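Local coordinates for N-acetylgalactosaminyltransferase 7 (Homo sapiens, PDB 6IWR), which is a human glycosyltransferase that carries a GT-A-type family 2 fold together with a ricin-type beta-trefoil lectin domain, at residues R313-K316 with P321-S324; G285-G290 with V305-Q310; A252-P257 with T266-D271; P309-L314 with I457-T462. All blocks are in the same frame, centred on the assembly; numbering follows the deposited sequence.

Interaction 1 (R313-K316 with P321-S324)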
loop_
_atom_site.group_PDB
_atom_site.type_symbol
_atom_site.label_atom_id
_atom_site.label_comp_id
_atom_site.label_asym_id
_atom_site.label_seq_id
_atom_site.Cartn_x
_atom_site.Cartn_y
_atom_site.Cartn_z
ATOM N N ARG A 313 23.666 -25.940 -22.852
ATOM C CA ARG A 313 24.460 -26.982 -23.499
ATOM C C ARG A 313 23.605 -27.842 -24.424
ATOM O O ARG A 313 24.136 -28.480 -25.339
ATOM C CB ARG A 313 25.169 -27.873 -22.483
ATOM C CG ARG A 313 25.877 -29.052 -23.183
ATOM C CD ARG A 313 26.615 -28.545 -24.457
ATOM N NE ARG A 313 27.121 -29.601 -25.334
ATOM C CZ ARG A 313 27.383 -29.450 -26.636
ATOM N NH1 ARG A 313 27.172 -28.281 -27.244
ATOM N NH2 ARG A 313 27.843 -30.479 -27.342
ATOM N N LEU A 314 22.290 -27.877 -24.197
ATOM C CA LEU A 314 21.363 -28.640 -25.030
ATOM C C LEU A 314 21.012 -27.914 -26.317
ATOM O O LEU A 314 20.360 -28.503 -27.180
ATOM C CB LEU A 314 20.070 -28.947 -24.264
ATOM C CG LEU A 314 20.091 -29.614 -22.879
ATOM C CD1 LEU A 314 18.694 -30.047 -22.464
ATOM C CD2 LEU A 314 21.032 -30.800 -22.874
ATOM N N ARG A 315 21.432 -26.662 -26.468
ATOM C CA ARG A 315 20.913 -25.763 -27.484
ATOM C C ARG A 315 22.055 -25.250 -28.340
ATOM O O ARG A 315 23.033 -24.723 -27.815
ATOM C CB ARG A 315 20.161 -24.596 -26.831
ATOM C CG ARG A 315 18.798 -24.994 -26.316
ATOM C CD ARG A 315 18.262 -24.038 -25.289
ATOM N NE ARG A 315 17.852 -22.783 -25.881
ATOM C CZ ARG A 315 18.521 -21.640 -25.770
ATOM N NH1 ARG A 315 19.648 -21.584 -25.070
ATOM N NH2 ARG A 315 18.050 -20.547 -26.349
ATOM N N LYS A 316 21.916 -25.381 -29.658
ATOM C CA LYS A 316 22.993 -24.971 -30.554
ATOM C C LYS A 316 23.082 -23.456 -30.681
ATOM O O LYS A 316 24.157 -22.923 -30.987
ATOM C CB LYS A 316 22.793 -25.605 -31.931
ATOM C CG LYS A 316 23.006 -27.112 -31.966
ATOM C CD LYS A 316 23.856 -27.541 -33.154
ATOM C CE LYS A 316 24.945 -28.550 -32.744
ATOM N NZ LYS A 316 24.426 -29.882 -32.272
ATOM N N PRO A 321 14.035 -22.178 -29.070
ATOM C CA PRO A 321 13.206 -22.463 -27.893
ATOM C C PRO A 321 14.045 -23.046 -26.772
ATOM O O PRO A 321 15.153 -23.546 -26.992
ATOM C CB PRO A 321 12.192 -23.481 -28.414
ATOM C CG PRO A 321 12.112 -23.181 -29.870
ATOM C CD PRO A 321 13.503 -22.829 -30.275
ATOM N N TYR A 322 13.515 -22.958 -25.551
ATOM C CA TYR A 322 14.133 -23.668 -24.436
ATOM C C TYR A 322 13.060 -24.178 -23.476
ATOM O O TYR A 322 11.890 -23.787 -23.546
ATOM C CB TYR A 322 15.178 -22.795 -23.720
ATOM C CG TYR A 322 14.691 -21.469 -23.144
ATOM C CD1 TYR A 322 14.186 -21.392 -21.841
ATOM C CD2 TYR A 322 14.777 -20.294 -23.877
ATOM C CE1 TYR A 322 13.766 -20.196 -21.294
ATOM C CE2 TYR A 322 14.350 -19.095 -23.341
ATOM C CZ TYR A 322 13.850 -19.050 -22.040
ATOM O OH TYR A 322 13.437 -17.860 -21.479
ATOM N N ARG A 323 13.471 -25.078 -22.580
ATOM C CA ARG A 323 12.528 -25.682 -21.642
ATOM C C ARG A 323 12.257 -24.772 -20.439
ATOM O O ARG A 323 13.183 -24.212 -19.845
ATOM C CB ARG A 323 13.049 -27.033 -21.163
ATOM C CG ARG A 323 13.424 -27.985 -22.283
ATOM C CD ARG A 323 13.753 -29.388 -21.800
ATOM N NE ARG A 323 14.918 -29.449 -20.916
ATOM C CZ ARG A 323 15.406 -30.591 -20.444
ATOM N NH1 ARG A 323 14.832 -31.725 -20.809
ATOM N NH2 ARG A 323 16.451 -30.608 -19.634
ATOM N N SER A 324 10.983 -24.649 -20.069
ATOM C CA SER A 324 10.574 -24.075 -18.804
ATOM C C SER A 324 9.796 -25.105 -17.983
ATOM O O SER A 324 9.031 -25.890 -18.547
ATOM C CB SER A 324 9.703 -22.833 -19.014
ATOM O OG SER A 324 9.222 -22.351 -17.763
#
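Arg315 and Tyr322 bring their backbones closest, with CA atoms 7.7 Å apart, where the loop after helix 309-313 runs past the start of the short strand 322-323. The arginine reaches over and donates from NE to Pro321 O at 3.0 Å, with an N-H...O angle of 154°. The carbonyl oxygen lies in the guanidinium plane, but seen from the carbonyl the donor stands above its plane by 42°, away from the lone-pair directions. A bend at chi3 turns the guanidinium back so that NE can face this oxygen. NH2 of the same group bonds to Lys318 O and Glu320 O, so one arginine ties together the loop between the two segments.

Strand 322-323 pairs antiparallel with strand 369-373 in the mixed sheet of the GT-A domain, and the loop is thereby pinned to a strand of that sheet. Tyr322 CB lies 3.4 Å from Arg315 NE. Its ring atom CD2 comes over one face of the guanidinium, 4.1 Å from Arg315 NH2, with the two planes 81° apart, nearly perpendicular. The hydroxyl end leads away to Ala292 O. One residue before Arg315, Leu314 presents its CD1 methyl to one face of the Arg323 guanidinium, off toward the rim, 3.7 Å from Arg323 NH2. That nitrogen makes a salt bridge with Glu311.

Interaction 2 (G285-G290 with V305-Q310)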
loop_
_atom_site.group_PDB
_atom_site.type_symbol
_atom_site.label_atom_id
_atom_site.label_comp_id
_atom_site.label_asym_id
_atom_site.label_seq_id
_atom_site.Cartn_x
_atom_site.Cartn_y
_atom_site.Cartn_z
ATOM N N GLY A 285 14.771 -10.486 -15.833
ATOM C CA GLY A 285 14.806 -11.929 -15.784
ATOM C C GLY A 285 16.233 -12.408 -15.890
ATOM O O GLY A 285 17.079 -11.771 -16.512
ATOM N N GLY A 286 16.469 -13.569 -15.294
ATOM C CA GLY A 286 17.823 -13.927 -14.901
ATOM C C GLY A 286 18.858 -13.776 -15.999
ATOM O O GLY A 286 19.904 -13.157 -15.797
ATOM N N ASP A 287 18.604 -14.364 -17.158
ATOM C CA ASP A 287 19.682 -14.624 -18.104
ATOM C C ASP A 287 20.426 -13.356 -18.495
ATOM O O ASP A 287 19.855 -12.263 -18.546
ATOM C CB ASP A 287 19.129 -15.254 -19.369
ATOM C CG ASP A 287 20.146 -16.044 -20.090
ATOM O OD1 ASP A 287 20.964 -16.685 -19.402
ATOM O OD2 ASP A 287 20.112 -16.050 -21.333
ATOM N N GLU A 288 21.711 -13.517 -18.827
ATOM C CA GLU A 288 22.452 -12.387 -19.375
ATOM C C GLU A 288 21.762 -11.833 -20.611
ATOM O O GLU A 288 21.984 -10.676 -20.977
ATOM C CB GLU A 288 23.894 -12.785 -19.700
ATOM C CG GLU A 288 24.919 -11.620 -19.566
ATOM C CD GLU A 288 24.858 -10.882 -18.200
ATOM O OE1 GLU A 288 24.044 -11.296 -17.330
ATOM O OE2 GLU A 288 25.623 -9.893 -18.002
ATOM N N ASP A 289 20.923 -12.640 -21.260
ATOM C CA ASP A 289 20.156 -12.256 -22.436
ATOM C C ASP A 289 18.721 -11.899 -22.092
ATOM O O ASP A 289 17.904 -11.673 -23.000
ATOM C CB ASP A 289 20.160 -13.400 -23.456
ATOM C CG ASP A 289 21.140 -13.177 -24.585
ATOM O OD1 ASP A 289 21.959 -12.241 -24.496
ATOM O OD2 ASP A 289 21.078 -13.932 -25.586
ATOM N N GLY A 290 18.395 -11.879 -20.802
ATOM C CA GLY A 290 17.043 -11.693 -20.341
ATOM C C GLY A 290 16.185 -12.937 -20.354
ATOM O O GLY A 290 14.966 -12.827 -20.176
ATOM N N VAL A 305 13.269 -17.698 -12.827
ATOM C CA VAL A 305 14.687 -17.892 -12.534
ATOM C C VAL A 305 15.461 -17.834 -13.843
ATOM O O VAL A 305 14.916 -18.143 -14.909
ATOM C CB VAL A 305 14.947 -19.211 -11.787
ATOM C CG1 VAL A 305 14.113 -19.290 -10.504
ATOM C CG2 VAL A 305 14.700 -20.400 -12.715
ATOM N N PRO A 306 16.726 -17.444 -13.815
ATOM C CA PRO A 306 17.468 -17.288 -15.072
ATOM C C PRO A 306 17.603 -18.615 -15.805
ATOM O O PRO A 306 17.607 -19.691 -15.200
ATOM C CB PRO A 306 18.829 -16.762 -14.611
ATOM C CG PRO A 306 18.948 -17.256 -13.197
ATOM C CD PRO A 306 17.563 -17.194 -12.633
ATOM N N LEU A 307 17.717 -18.528 -17.131
ATOM C CA LEU A 307 17.979 -19.719 -17.937
ATOM C C LEU A 307 19.318 -20.338 -17.537
ATOM O O LEU A 307 20.302 -19.635 -17.305
ATOM C CB LEU A 307 17.966 -19.369 -19.427
ATOM C CG LEU A 307 18.199 -20.531 -20.395
ATOM C CD1 LEU A 307 17.062 -21.513 -20.356
ATOM C CD2 LEU A 307 18.367 -19.989 -21.788
ATOM N N THR A 308 19.352 -21.643 -17.461
ATOM C CA THR A 308 20.486 -22.307 -16.844
ATOM C C THR A 308 21.564 -22.639 -17.863
ATOM O O THR A 308 21.304 -22.721 -19.069
ATOM C CB THR A 308 20.035 -23.595 -16.201
ATOM O OG1 THR A 308 19.529 -24.429 -17.249
ATOM C CG2 THR A 308 18.973 -23.351 -15.158
ATOM N N PRO A 309 22.793 -22.863 -17.404
ATOM C CA PRO A 309 23.817 -23.399 -18.319
ATOM C C PRO A 309 23.507 -24.801 -18.830
ATOM O O PRO A 309 23.827 -25.114 -19.983
ATOM C CB PRO A 309 25.103 -23.358 -17.474
ATOM C CG PRO A 309 24.687 -22.977 -16.084
ATOM C CD PRO A 309 23.384 -22.275 -16.193
ATOM N N GLN A 310 22.891 -25.659 -18.013
ATOM C CA GLN A 310 22.493 -26.984 -18.493
ATOM C C GLN A 310 21.625 -26.884 -19.742
ATOM O O GLN A 310 21.821 -27.626 -20.713
ATOM C CB GLN A 310 21.730 -27.757 -17.405
ATOM C CG GLN A 310 22.466 -27.989 -16.090
ATOM C CD GLN A 310 22.420 -26.790 -15.168
ATOM O OE1 GLN A 310 21.942 -25.716 -15.536
ATOM N NE2 GLN A 310 22.930 -26.967 -13.957
#
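Asp287 and Leu307 carry the side-chain part of this contact, lying side by side and pointing the same way. Both have CG opposite the backbone nitrogen (chi1 -156° and -179°), and the two chains run alongside one another. The van der Waals touch is modest: Asp287 CG meets Leu307 CB at 4.0 Å. One residue back, the Pro306 ring sits against the backbone at Gly286 and Asp287. The model brings Pro306 CB too near to Gly286 to be trusted in detail, so the exact fit of the ring there is doubtful.

On the polar side, Asp287 OD1 stands 3.7 Å from Leu307 O, two acceptors near each other with no bond between them. OD1 instead forms a salt bridge with Lys312, whose positive charge probably eases the meeting of the two oxygens. Within the loop, a type I beta turn runs from Asp287 to Gly290, closed by Gly290 N to Asp287 O at 2.7 Å; Gly290 ends it with a positive phi of 82°.

The loop 285-290 leads into strand 292-296, and strand 302-306 pairs antiparallel with that strand, Val305 bonding Arg293. Leu307 continues the pairing to Tyr291, after which Thr308 caps the N-terminus of helix 309-313 by binding Glu311 N through its hydroxyl.

Interaction 3 (A252-P257 with T266-D271)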
loop_
_atom_site.group_PDB
_atom_site.type_symbol
_atom_site.label_atom_id
_atom_site.label_comp_id
_atom_site.label_asym_id
_atom_site.label_seq_id
_atom_site.Cartn_x
_atom_site.Cartn_y
_atom_site.Cartn_z
ATOM N N ALA A 252 5.497 -17.812 -36.445
ATOM C CA ALA A 252 6.275 -18.972 -36.886
ATOM C C ALA A 252 7.126 -19.550 -35.760
ATOM O O ALA A 252 7.033 -20.757 -35.490
ATOM C CB ALA A 252 7.121 -18.588 -38.106
ATOM N N PRO A 253 7.954 -18.775 -35.080
ATOM C CA PRO A 253 8.660 -19.304 -33.897
ATOM C C PRO A 253 7.742 -20.022 -32.908
ATOM O O PRO A 253 8.119 -21.070 -32.367
ATOM C CB PRO A 253 9.285 -18.047 -33.265
ATOM C CG PRO A 253 8.955 -16.889 -34.198
ATOM C CD PRO A 253 7.895 -17.306 -35.130
ATOM N N LEU A 254 6.538 -19.488 -32.666
ATOM C CA LEU A 254 5.673 -20.060 -31.638
ATOM C C LEU A 254 5.031 -21.368 -32.092
ATOM O O LEU A 254 4.883 -22.306 -31.299
ATOM C CB LEU A 254 4.592 -19.054 -31.249
ATOM C CG LEU A 254 3.688 -19.411 -30.069
ATOM C CD1 LEU A 254 4.363 -19.108 -28.770
ATOM C CD2 LEU A 254 2.420 -18.646 -30.160
ATOM N N VAL A 255 4.629 -21.459 -33.359
ATOM C CA VAL A 255 3.966 -22.678 -33.813
ATOM C C VAL A 255 4.897 -23.686 -34.492
ATOM O O VAL A 255 4.479 -24.822 -34.770
ATOM C CB VAL A 255 2.802 -22.295 -34.739
ATOM C CG1 VAL A 255 2.046 -23.528 -35.174
ATOM C CG2 VAL A 255 1.881 -21.342 -34.011
ATOM N N ALA A 256 6.133 -23.328 -34.772
ATOM C CA ALA A 256 7.028 -24.318 -35.362
ATOM C C ALA A 256 7.221 -25.513 -34.437
ATOM O O ALA A 256 7.032 -26.657 -34.883
ATOM C CB ALA A 256 8.363 -23.664 -35.741
ATOM N N PRO A 257 7.566 -25.344 -33.167
ATOM C CA PRO A 257 7.813 -26.541 -32.342
ATOM C C PRO A 257 6.600 -27.457 -32.247
ATOM O O PRO A 257 6.757 -28.683 -32.335
ATOM C CB PRO A 257 8.239 -25.968 -30.981
ATOM C CG PRO A 257 8.188 -24.479 -31.113
ATOM C CD PRO A 257 7.908 -24.080 -32.504
ATOM N N THR A 266 3.795 -24.335 -26.307
ATOM C CA THR A 266 4.717 -23.259 -26.593
ATOM C C THR A 266 4.278 -21.985 -25.888
ATOM O O THR A 266 3.078 -21.762 -25.673
ATOM C CB THR A 266 4.782 -23.071 -28.097
ATOM O OG1 THR A 266 5.859 -23.873 -28.582
ATOM C CG2 THR A 266 5.113 -21.736 -28.402
ATOM N N VAL A 267 5.258 -21.156 -25.520
ATOM C CA VAL A 267 5.004 -19.935 -24.766
ATOM C C VAL A 267 5.885 -18.808 -25.296
ATOM O O VAL A 267 7.103 -18.937 -25.320
ATOM C CB VAL A 267 5.246 -20.119 -23.257
ATOM C CG1 VAL A 267 4.625 -18.968 -22.501
ATOM C CG2 VAL A 267 4.692 -21.461 -22.768
ATOM N N PRO A 268 5.311 -17.699 -25.742
ATOM C CA PRO A 268 6.134 -16.540 -26.106
ATOM C C PRO A 268 6.773 -15.907 -24.873
ATOM O O PRO A 268 6.297 -16.060 -23.750
ATOM C CB PRO A 268 5.118 -15.586 -26.737
ATOM C CG PRO A 268 3.848 -15.889 -25.957
ATOM C CD PRO A 268 3.873 -17.394 -25.750
ATOM N N LEU A 269 7.869 -15.191 -25.093
ATOM C CA LEU A 269 8.368 -14.310 -24.049
ATOM C C LEU A 269 7.377 -13.168 -23.850
ATOM O O LEU A 269 7.026 -12.457 -24.800
ATOM C CB LEU A 269 9.746 -13.754 -24.395
ATOM C CG LEU A 269 10.873 -14.781 -24.535
ATOM C CD1 LEU A 269 12.248 -14.106 -24.419
ATOM C CD2 LEU A 269 10.720 -15.894 -23.526
ATOM N N ILE A 270 6.896 -13.014 -22.621
ATOM C CA ILE A 270 5.865 -12.037 -22.312
ATOM C C ILE A 270 6.553 -10.752 -21.873
ATOM O O ILE A 270 7.176 -10.721 -20.811
ATOM C CB ILE A 270 4.920 -12.548 -21.224
ATOM C CG1 ILE A 270 4.299 -13.884 -21.643
ATOM C CG2 ILE A 270 3.826 -11.520 -20.959
ATOM C CD1 ILE A 270 3.221 -14.361 -20.676
ATOM N N ASP A 271 6.413 -9.692 -22.674
ATOM C CA ASP A 271 7.005 -8.377 -22.445
ATOM C C ASP A 271 5.997 -7.452 -21.767
ATOM O O ASP A 271 4.788 -7.666 -21.855
ATOM C CB ASP A 271 7.469 -7.734 -23.767
ATOM C CG ASP A 271 8.688 -8.427 -24.382
ATOM O OD1 ASP A 271 9.513 -8.985 -23.617
ATOM O OD2 ASP A 271 8.813 -8.417 -25.633
#
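Leu254 and Thr266 form the hub where helix 251-260 lies along strand 264-274, the segment axes 7.9 Å apart at closest and running nearly antiparallel at 160°. This is a helix laid on the central sheet of the GT-A fold, joined to the strand by a short connection.

The dense part is at the start of the strand segment. With CG opposite the backbone nitrogen (chi1 -173°), Leu254 swings its CD1 branch over the strand, although its CB itself does not point there. CD1 rests on Pro268, 3.5 Å from Pro268 CD, and also lies 3.8 Å from Val267 C. The methyl groups of Leu254 and Thr266 meet too, but the model sets them closer than carbons can sit, so their exact spacing is doubtful. Pro257 adds a second touch from the helix, its CG 3.5 Å from Thr266 OG1, with the two side chains at about a right angle. The helix is kinked at this proline.

Farther along, helix and strand part company. Leu269 and Ile270 are partly exposed and their side chains stay well clear of the helix segment; Ile270 packs against His380 of strand 376-382 instead. The side chain of Pro268 is about 14 Å from the bound manganese.

All five touching residues are buried, and the polar link among them is slight: Thr266 OG1 gives a weak hydrogen bond to Leu254 O at 3.3 Å. The hold is therefore mainly apolar, with that bond giving the buried hydroxyl a carbonyl to face.

Interaction 4 (P309-L314 with I457-T462)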
loop_
_atom_site.group_PDB
_atom_site.type_symbol
_atom_site.label_atom_id
_atom_site.label_comp_id
_atom_site.label_asym_id
_atom_site.label_seq_id
_atom_site.Cartn_x
_atom_site.Cartn_y
_atom_site.Cartn_z
ATOM N N PRO A 309 22.793 -22.863 -17.404
ATOM C CA PRO A 309 23.817 -23.399 -18.319
ATOM C C PRO A 309 23.507 -24.801 -18.830
ATOM O O PRO A 309 23.827 -25.114 -19.983
ATOM C CB PRO A 309 25.103 -23.358 -17.474
ATOM C CG PRO A 309 24.687 -22.977 -16.084
ATOM C CD PRO A 309 23.384 -22.275 -16.193
ATOM N N GLN A 310 22.891 -25.659 -18.013
ATOM C CA GLN A 310 22.493 -26.984 -18.493
ATOM C C GLN A 310 21.625 -26.884 -19.742
ATOM O O GLN A 310 21.821 -27.626 -20.713
ATOM C CB GLN A 310 21.730 -27.757 -17.405
ATOM C CG GLN A 310 22.466 -27.989 -16.090
ATOM C CD GLN A 310 22.420 -26.790 -15.168
ATOM O OE1 GLN A 310 21.942 -25.716 -15.536
ATOM N NE2 GLN A 310 22.930 -26.967 -13.957
ATOM N N GLU A 311 20.641 -25.988 -19.730
ATOM C CA GLU A 311 19.764 -25.887 -20.890
ATOM C C GLU A 311 20.512 -25.349 -22.102
ATOM O O GLU A 311 20.215 -25.737 -23.240
ATOM C CB GLU A 311 18.555 -25.011 -20.558
ATOM C CG GLU A 311 17.650 -25.607 -19.487
ATOM C CD GLU A 311 16.999 -26.902 -19.923
ATOM O OE1 GLU A 311 16.588 -26.994 -21.104
ATOM O OE2 GLU A 311 16.889 -27.822 -19.082
ATOM N N LYS A 312 21.489 -24.459 -21.882
ATOM C CA LYS A 312 22.250 -23.923 -23.003
ATOM C C LYS A 312 23.160 -24.979 -23.631
ATOM O O LYS A 312 23.397 -24.942 -24.846
ATOM C CB LYS A 312 23.048 -22.711 -22.556
ATOM C CG LYS A 312 22.170 -21.573 -22.073
ATOM C CD LYS A 312 22.985 -20.459 -21.494
ATOM C CE LYS A 312 22.082 -19.461 -20.822
ATOM N NZ LYS A 312 22.826 -18.371 -20.159
ATOM N N ARG A 313 23.666 -25.940 -22.852
ATOM C CA ARG A 313 24.460 -26.982 -23.499
ATOM C C ARG A 313 23.605 -27.842 -24.424
ATOM O O ARG A 313 24.136 -28.480 -25.339
ATOM C CB ARG A 313 25.169 -27.873 -22.483
ATOM C CG ARG A 313 25.877 -29.052 -23.183
ATOM C CD ARG A 313 26.615 -28.545 -24.457
ATOM N NE ARG A 313 27.121 -29.601 -25.334
ATOM C CZ ARG A 313 27.383 -29.450 -26.636
ATOM N NH1 ARG A 313 27.172 -28.281 -27.244
ATOM N NH2 ARG A 313 27.843 -30.479 -27.342
ATOM N N LEU A 314 22.290 -27.877 -24.197
ATOM C CA LEU A 314 21.363 -28.640 -25.030
ATOM C C LEU A 314 21.012 -27.914 -26.317
ATOM O O LEU A 314 20.360 -28.503 -27.180
ATOM C CB LEU A 314 20.070 -28.947 -24.264
ATOM C CG LEU A 314 20.091 -29.614 -22.879
ATOM C CD1 LEU A 314 18.694 -30.047 -22.464
ATOM C CD2 LEU A 314 21.032 -30.800 -22.874
ATOM N N ILE A 457 13.772 -32.127 -15.032
ATOM C CA ILE A 457 13.441 -30.940 -15.796
ATOM C C ILE A 457 13.353 -29.654 -14.947
ATOM O O ILE A 457 13.594 -28.566 -15.489
ATOM C CB ILE A 457 12.170 -31.151 -16.658
ATOM C CG1 ILE A 457 10.929 -30.697 -15.943
ATOM C CG2 ILE A 457 12.035 -32.604 -17.189
ATOM C CD1 ILE A 457 10.468 -29.360 -16.467
ATOM N N ALA A 458 13.121 -29.740 -13.630
ATOM C CA ALA A 458 13.013 -28.557 -12.765
ATOM C C ALA A 458 14.133 -28.496 -11.719
ATOM O O ALA A 458 13.995 -27.878 -10.659
ATOM C CB ALA A 458 11.651 -28.493 -12.082
ATOM N N TYR A 459 15.277 -29.086 -12.071
ATOM C CA TYR A 459 16.485 -29.259 -11.268
ATOM C C TYR A 459 17.063 -27.963 -10.691
ATOM O O TYR A 459 17.977 -28.042 -9.870
ATOM C CB TYR A 459 17.536 -29.946 -12.150
ATOM C CG TYR A 459 17.739 -29.145 -13.417
ATOM C CD1 TYR A 459 18.528 -28.006 -13.411
ATOM C CD2 TYR A 459 17.093 -29.486 -14.606
ATOM C CE1 TYR A 459 18.703 -27.254 -14.538
ATOM C CE2 TYR A 459 17.266 -28.732 -15.743
ATOM C CZ TYR A 459 18.070 -27.606 -15.701
ATOM O OH TYR A 459 18.257 -26.818 -16.825
ATOM N N ASP A 460 16.582 -26.780 -11.088
ATOM C CA ASP A 460 17.163 -25.542 -10.559
ATOM C C ASP A 460 16.311 -24.844 -9.510
ATOM O O ASP A 460 16.801 -23.897 -8.879
ATOM C CB ASP A 460 17.462 -24.524 -11.673
ATOM C CG ASP A 460 16.341 -24.400 -12.675
ATOM O OD1 ASP A 460 15.447 -25.267 -12.646
ATOM O OD2 ASP A 460 16.357 -23.460 -13.507
ATOM N N ILE A 461 15.075 -25.284 -9.275
ATOM C CA ILE A 461 14.188 -24.501 -8.422
ATOM C C ILE A 461 14.682 -24.481 -6.977
ATOM O O ILE A 461 14.746 -23.418 -6.345
ATOM C CB ILE A 461 12.751 -25.026 -8.509
ATOM C CG1 ILE A 461 12.176 -24.648 -9.868
ATOM C CG2 ILE A 461 11.936 -24.511 -7.311
ATOM C CD1 ILE A 461 10.855 -25.294 -10.174
ATOM N N THR A 462 15.007 -25.648 -6.412
ATOM C CA THR A 462 15.373 -25.643 -4.997
ATOM C C THR A 462 16.646 -24.861 -4.752
ATOM O O THR A 462 16.933 -24.493 -3.607
ATOM C CB THR A 462 15.549 -27.044 -4.455
ATOM O OG1 THR A 462 16.658 -27.664 -5.122
ATOM C CG2 THR A 462 14.277 -27.844 -4.671
#
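A type I beta turn from Ala458 to Ile461, in the loop after helix 450-457, carries Tyr459 against the first turn of helix 309-313, where it meets Glu311 and Gln310. Tyr459 has CG between the backbone nitrogen and the carbonyl carbon (chi1 55°), and its ring extends toward the helix. The hydroxyl donates to Glu311 OE2 over 2.8 Å, using the anti lone pair of that oxygen. The carboxylate and ring are nearly coplanar, 13° apart, and OE2 lies in the ring plane at its edge, 3.5 Å from Tyr459 CE2. Glu311 gets there by folding at chi2 (-64°).

On the other flank, Gln310 slides past the ring in the opposite direction: its CB is 3.6 Å from Tyr459 OH, and its OE1 approaches Tyr459 CE1 obliquely at 3.7 Å. Asp460, paired with Arg293 in a salt bridge, stands over one ring face toward the rim.

The phenol oxygen also hydrogen-bonds Thr308, the N-cap residue of this helix. Glu311 OE2 in turn makes a salt bridge with Arg323, which would probably favour the ionised carboxylate while sharing its charge, so that OE2 serves the tyrosine and the arginine together.

How the interactions relate
Interactions 1, 2 and 4 cluster round helix 309-313, with centres 9 to 11 Å apart. Interaction 2 shares Pro309 and Gln310 with interaction 4, which in turn shares Arg313 and Leu314 with interaction 1. Salt bridges join them: Asp287 to Lys312, and Glu311 to Arg323. Tyr322 also packs on Leu307. Interaction 3 comes first along the chain and lies deeper, about 14 Å from interaction 1 centre to centre, both reaching the same mixed sheet; its Leu269 touches Tyr322. Interaction 4 alone spans a long separation in sequence, bringing the loop after helix 450-457 back onto helix 309-313.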